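Local coordinates for protein terminase, large subunit (Enterobacteria phage P22, PDB 4DKW) that packages the phage genome as the ATP-driven motor of the terminase and, through this C-terminal nuclease domain, cuts the DNA to start and end packaging, at residues A[34-39]-A[62-67]; A[41-46]-A[173-178]. All blocks are in the same frame, centred on the assembly; numbering follows the deposited sequence.

Overall arrangement
Both contacts belong to the RNase H-like nuclease domain, and their centres lie about 15 Å apart. Along the chain the segments alternate: 34-39, 41-46, 62-67, then 173-178. Interaction 1 is a surface contact. It joins the loop between strands 27-33 and 40-48 to the loop between strand 53-62 and helix 67-78. Interaction 2 is buried near the centre of the chain, where strand 40-48 packs against helix 171-181. Strand 40-48 starts right after the 34-39 loop, so it runs from the metal-binding end of the sheet into the core. Asp33 and Asp171, the catalytic magnesium ligands, adjoin these elements, so both contacts lie beside the same metal site.

Interaction 1: A[34-39]-A[62-67]; sequences FGWNHP and KSENTA. With SO4 (sulfate ion), chain G.
This contact joins two loops at the active-site end of the central sheet in the RNase H-like nuclease domain. Trp36 of the first loop lies across the backbone of Glu64 in the second. Glu64 CA sits 3.7 Å from the centroid of the Trp36 six-membered ring, almost on the ring normal, a CH-pi contact over the face. The indole gets there with CG anti to the backbone N (chi1 -178°). The Glu64 side chain crosses it at about a right angle, with CG 3.8 Å from Trp36 NE1. Farther along the ring, Thr66 CG2 touches Trp36 CZ3 at 3.8 Å. The backbones are tied by one direct hydrogen bond, Glu64 N to Trp36 O at 2.8 Å. A water adds a bridge: it accepts from Asn65 N at 2.7 Å and can donate to Gly35 O and Lys62 O, though more acceptors surround it than it has protons. At the other end Pro39 CG packs on Ser63 OG at 3.6 Å. Ser63 OG donates to O3 of a sulfate, probably from the crystallisation liquor, at 3.0 Å; Ser63 N bonds weakly to the same oxygen. Pro39 is close to the magnesium ligand Asp171. Beyond the contact, Gln40 pairs with Lys62 where strands 40-48 and 53-62 meet. Thr66 N-caps helix 67-78, while Phe34 packs on Leu100 and Tyr104 of helix 97-107.

Interaction 2: A[41-46]-A[173-178]; sequences AHIQLW and LDATRY
Strand 41-46 packs against helix 173-178 in the core of the RNase H-like fold, where a helix lies on the central mixed sheet. The two run in roughly the same direction, 42° apart, with their axes 7.8 Å from each other at closest approach. The short side chain of Ala175 is consistent with this close approach. Packing across the contact is mainly apolar. Ile43 is central. Its CG1 meets Ala175 CB at 3.8 Å, and CG2 also lies against that methyl group. With CG1 between the backbone N and the carbonyl carbon (chi1 64°), the branch carries CD1 on to the helix backbone, near Ala175 O and Thr176 CA. Ala41 CB touches Ala175 CB from one end at 4.3 Å. At the other end Leu45 CD2 approaches Thr176 O at 4.2 Å. Ala41 and Ala175 also lie beside the magnesium ligands Asp171 and Asp33, so this packing adjoins the metal site.

No hydrogen bond crosses between the two segments; several polar bonds are made within them or to neighbours. Thr176 OG1 is hydrogen-bonded to Val172 O, one turn back in the helix. Arg177 NH2 forms a salt bridge with Asp174 OD1, which it meets from above the carboxylate plane. Gln44 NE2 is held by Asp30 and Trp77 O. Trp46 NE1 donates to Gln44 OE1 at 2.8 Å, nearly straight at 173°, with the oxygen close to the indole plane.

Interaction 1: A[34-39]-A[62-67]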
# COMPACT_ATOMS: atom_id res chain seq x y z
N PHE A 34 3.54 -5.26 7.61
CA PHE A 34 4.56 -5.67 8.57
C PHE A 34 5.26 -6.93 8.09
O PHE A 34 4.68 -7.72 7.33
CB PHE A 34 3.96 -5.88 9.96
CG PHE A 34 3.27 -4.67 10.51
CD1 PHE A 34 3.98 -3.53 10.79
CD2 PHE A 34 1.90 -4.69 10.74
CE1 PHE A 34 3.35 -2.41 11.30
CE2 PHE A 34 1.26 -3.57 11.25
CZ PHE A 34 1.98 -2.43 11.53
N GLY A 35 6.52 -7.10 8.49
CA GLY A 35 7.29 -8.27 8.11
C GLY A 35 8.74 -8.28 8.59
O GLY A 35 9.43 -7.27 8.50
N TRP A 36 9.18 -9.42 9.11
CA TRP A 36 10.59 -9.59 9.47
C TRP A 36 11.30 -10.58 8.53
O TRP A 36 12.21 -10.20 7.78
CB TRP A 36 10.75 -10.00 10.94
CG TRP A 36 12.19 -10.11 11.31
CD1 TRP A 36 12.95 -11.25 11.33
CD2 TRP A 36 13.06 -9.04 11.68
NE1 TRP A 36 14.24 -10.95 11.70
CE2 TRP A 36 14.33 -9.60 11.92
CE3 TRP A 36 12.89 -7.66 11.84
CZ2 TRP A 36 15.43 -8.82 12.30
CZ3 TRP A 36 13.98 -6.89 12.22
CH2 TRP A 36 15.23 -7.48 12.45
N ASN A 37 10.89 -11.84 8.58
CA ASN A 37 11.42 -12.85 7.66
C ASN A 37 10.93 -12.57 6.24
O ASN A 37 11.69 -12.68 5.28
CB ASN A 37 11.01 -14.25 8.09
CG ASN A 37 11.63 -14.66 9.41
OD1 ASN A 37 12.78 -14.30 9.71
ND2 ASN A 37 10.88 -15.41 10.21
N HIS A 38 9.65 -12.23 6.13
CA HIS A 38 9.08 -11.70 4.90
C HIS A 38 9.42 -10.23 4.83
O HIS A 38 9.65 -9.59 5.86
CB HIS A 38 7.56 -11.88 4.88
CG HIS A 38 7.11 -13.31 4.91
ND1 HIS A 38 6.97 -14.02 6.08
CD2 HIS A 38 6.76 -14.15 3.91
CE1 HIS A 38 6.56 -15.24 5.81
NE2 HIS A 38 6.42 -15.35 4.50
N PRO A 39 9.48 -9.67 3.61
CA PRO A 39 9.74 -8.23 3.53
C PRO A 39 8.62 -7.42 4.18
O PRO A 39 7.46 -7.79 4.08
CB PRO A 39 9.77 -7.96 2.02
CG PRO A 39 10.12 -9.28 1.42
CD PRO A 39 9.46 -10.31 2.28
N LYS A 62 11.71 -4.19 2.28
CA LYS A 62 12.93 -4.74 2.86
C LYS A 62 12.69 -5.80 3.93
O LYS A 62 11.82 -5.65 4.79
CB LYS A 62 13.82 -3.63 3.43
CG LYS A 62 15.31 -3.86 3.15
CD LYS A 62 16.18 -2.87 3.88
CE LYS A 62 17.62 -2.99 3.43
NZ LYS A 62 18.20 -4.34 3.69
N SER A 63 13.47 -6.88 3.87
CA SER A 63 13.45 -7.93 4.89
C SER A 63 14.32 -7.56 6.09
O SER A 63 15.29 -6.81 5.96
CB SER A 63 13.95 -9.26 4.32
OG SER A 63 13.10 -9.76 3.30
N GLU A 64 13.97 -8.11 7.24
CA GLU A 64 14.79 -8.02 8.45
C GLU A 64 15.21 -6.60 8.82
O GLU A 64 16.37 -6.34 9.12
CB GLU A 64 16.01 -8.93 8.33
CG GLU A 64 15.64 -10.40 8.21
CD GLU A 64 16.83 -11.29 7.91
OE1 GLU A 64 17.92 -10.75 7.64
OE2 GLU A 64 16.66 -12.53 7.94
N ASN A 65 14.24 -5.69 8.79
CA ASN A 65 14.43 -4.33 9.30
C ASN A 65 13.45 -4.03 10.44
O ASN A 65 12.29 -4.44 10.40
CB ASN A 65 14.26 -3.29 8.19
CG ASN A 65 15.57 -2.96 7.48
OD1 ASN A 65 16.46 -3.81 7.38
ND2 ASN A 65 15.69 -1.73 7.00
N THR A 66 13.94 -3.33 11.45
CA THR A 66 13.09 -2.91 12.55
C THR A 66 12.27 -1.70 12.12
O THR A 66 12.46 -1.17 11.03
CB THR A 66 13.92 -2.54 13.78
OG1 THR A 66 14.74 -1.41 13.48
CG2 THR A 66 14.81 -3.70 14.20
N ALA A 67 11.35 -1.27 12.99
CA ALA A 67 10.57 -0.07 12.73
C ALA A 67 11.45 1.18 12.70
O ALA A 67 11.22 2.09 11.90
CB ALA A 67 9.45 0.07 13.77
S SO4 G . 14.04 -7.82 -0.37
O1 SO4 G . 12.82 -8.02 -1.15
O2 SO4 G . 14.64 -6.54 -0.72
O3 SO4 G . 13.72 -7.84 1.05
O4 SO4 G . 14.98 -8.90 -0.67
O HOH W 1 11.84 -5.70 7.45

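Interaction 2: A[41-46]-A[173-178]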
# COMPACT_ATOMS: atom_id res chain seq x y z
N ALA A 41 6.77 -3.62 3.83
CA ALA A 41 6.65 -2.56 2.82
C ALA A 41 6.04 -1.30 3.42
O ALA A 41 5.10 -1.36 4.21
CB ALA A 41 5.81 -3.05 1.63
N HIS A 42 6.60 -0.15 3.05
CA HIS A 42 5.96 1.12 3.35
C HIS A 42 5.76 1.87 2.04
O HIS A 42 6.71 2.05 1.28
CB HIS A 42 6.81 1.96 4.31
CG HIS A 42 6.08 3.12 4.90
ND1 HIS A 42 5.36 3.02 6.07
CD2 HIS A 42 5.94 4.40 4.47
CE1 HIS A 42 4.81 4.19 6.34
NE2 HIS A 42 5.15 5.04 5.40
N ILE A 43 4.52 2.29 1.76
CA ILE A 43 4.20 2.94 0.49
C ILE A 43 3.58 4.30 0.71
O ILE A 43 3.11 4.61 1.80
CB ILE A 43 3.25 2.08 -0.40
CG1 ILE A 43 1.88 1.89 0.27
CG2 ILE A 43 3.90 0.72 -0.70
CD1 ILE A 43 0.79 2.97 -0.06
N GLN A 44 3.56 5.10 -0.35
CA GLN A 44 2.83 6.36 -0.32
C GLN A 44 1.98 6.47 -1.58
O GLN A 44 2.45 6.27 -2.70
CB GLN A 44 3.77 7.57 -0.21
CG GLN A 44 3.03 8.91 -0.15
CD GLN A 44 3.93 10.07 0.22
OE1 GLN A 44 4.32 10.86 -0.64
NE2 GLN A 44 4.29 10.16 1.50
N LEU A 45 0.71 6.79 -1.36
CA LEU A 45 -0.25 6.87 -2.43
C LEU A 45 -0.73 8.32 -2.50
O LEU A 45 -0.98 8.94 -1.47
CB LEU A 45 -1.40 5.94 -2.07
CG LEU A 45 -2.47 5.52 -3.05
CD1 LEU A 45 -1.87 4.80 -4.27
CD2 LEU A 45 -3.44 4.62 -2.30
N TRP A 46 -0.82 8.86 -3.71
CA TRP A 46 -1.40 10.19 -3.89
C TRP A 46 -2.75 10.02 -4.55
O TRP A 46 -2.92 9.16 -5.41
CB TRP A 46 -0.52 11.07 -4.77
CG TRP A 46 0.85 11.31 -4.23
CD1 TRP A 46 1.30 11.00 -2.98
CD2 TRP A 46 1.94 11.92 -4.92
NE1 TRP A 46 2.62 11.38 -2.85
CE2 TRP A 46 3.03 11.95 -4.02
CE3 TRP A 46 2.10 12.46 -6.20
CZ2 TRP A 46 4.27 12.48 -4.38
CZ3 TRP A 46 3.34 12.99 -6.55
CH2 TRP A 46 4.41 13.00 -5.65
N LEU A 173 1.88 -4.85 -2.66
CA LEU A 173 0.50 -4.94 -3.12
C LEU A 173 -0.47 -4.80 -1.95
O LEU A 173 -1.43 -4.02 -2.01
CB LEU A 173 0.26 -6.26 -3.87
CG LEU A 173 1.00 -6.39 -5.21
CD1 LEU A 173 0.85 -7.79 -5.79
CD2 LEU A 173 0.49 -5.35 -6.22
N ASP A 174 -0.21 -5.52 -0.87
CA ASP A 174 -1.03 -5.41 0.33
C ASP A 174 -1.05 -3.99 0.88
O ASP A 174 -2.13 -3.42 1.13
CB ASP A 174 -0.54 -6.37 1.41
CG ASP A 174 -0.92 -7.80 1.13
OD1 ASP A 174 -1.72 -8.05 0.21
OD2 ASP A 174 -0.42 -8.69 1.86
N ALA A 175 0.13 -3.42 1.09
CA ALA A 175 0.26 -2.04 1.55
C ALA A 175 -0.52 -1.07 0.66
O ALA A 175 -1.26 -0.23 1.16
CB ALA A 175 1.73 -1.64 1.63
N THR A 176 -0.35 -1.19 -0.66
CA THR A 176 -1.06 -0.33 -1.59
C THR A 176 -2.56 -0.45 -1.38
O THR A 176 -3.27 0.54 -1.34
CB THR A 176 -0.71 -0.67 -3.04
OG1 THR A 176 0.70 -0.54 -3.23
CG2 THR A 176 -1.42 0.29 -3.99
N ARG A 177 -3.02 -1.69 -1.23
CA ARG A 177 -4.43 -1.96 -1.03
C ARG A 177 -4.92 -1.34 0.29
O ARG A 177 -6.01 -0.75 0.34
CB ARG A 177 -4.65 -3.48 -1.06
CG ARG A 177 -6.02 -3.92 -1.49
CD ARG A 177 -6.09 -5.42 -1.80
NE ARG A 177 -5.17 -6.20 -0.97
CZ ARG A 177 -5.36 -6.48 0.31
NH1 ARG A 177 -6.45 -6.04 0.94
NH2 ARG A 177 -4.46 -7.19 0.98
N TYR A 178 -4.11 -1.42 1.34
CA TYR A 178 -4.46 -0.80 2.63
C TYR A 178 -4.59 0.73 2.55
O TYR A 178 -5.49 1.31 3.16
CB TYR A 178 -3.45 -1.15 3.73
CG TYR A 178 -3.30 -2.63 3.97
CD1 TYR A 178 -4.39 -3.49 3.82
CD2 TYR A 178 -2.07 -3.18 4.33
CE1 TYR A 178 -4.25 -4.84 4.03
CE2 TYR A 178 -1.93 -4.53 4.54
CZ TYR A 178 -3.02 -5.36 4.39
OH TYR A 178 -2.88 -6.71 4.60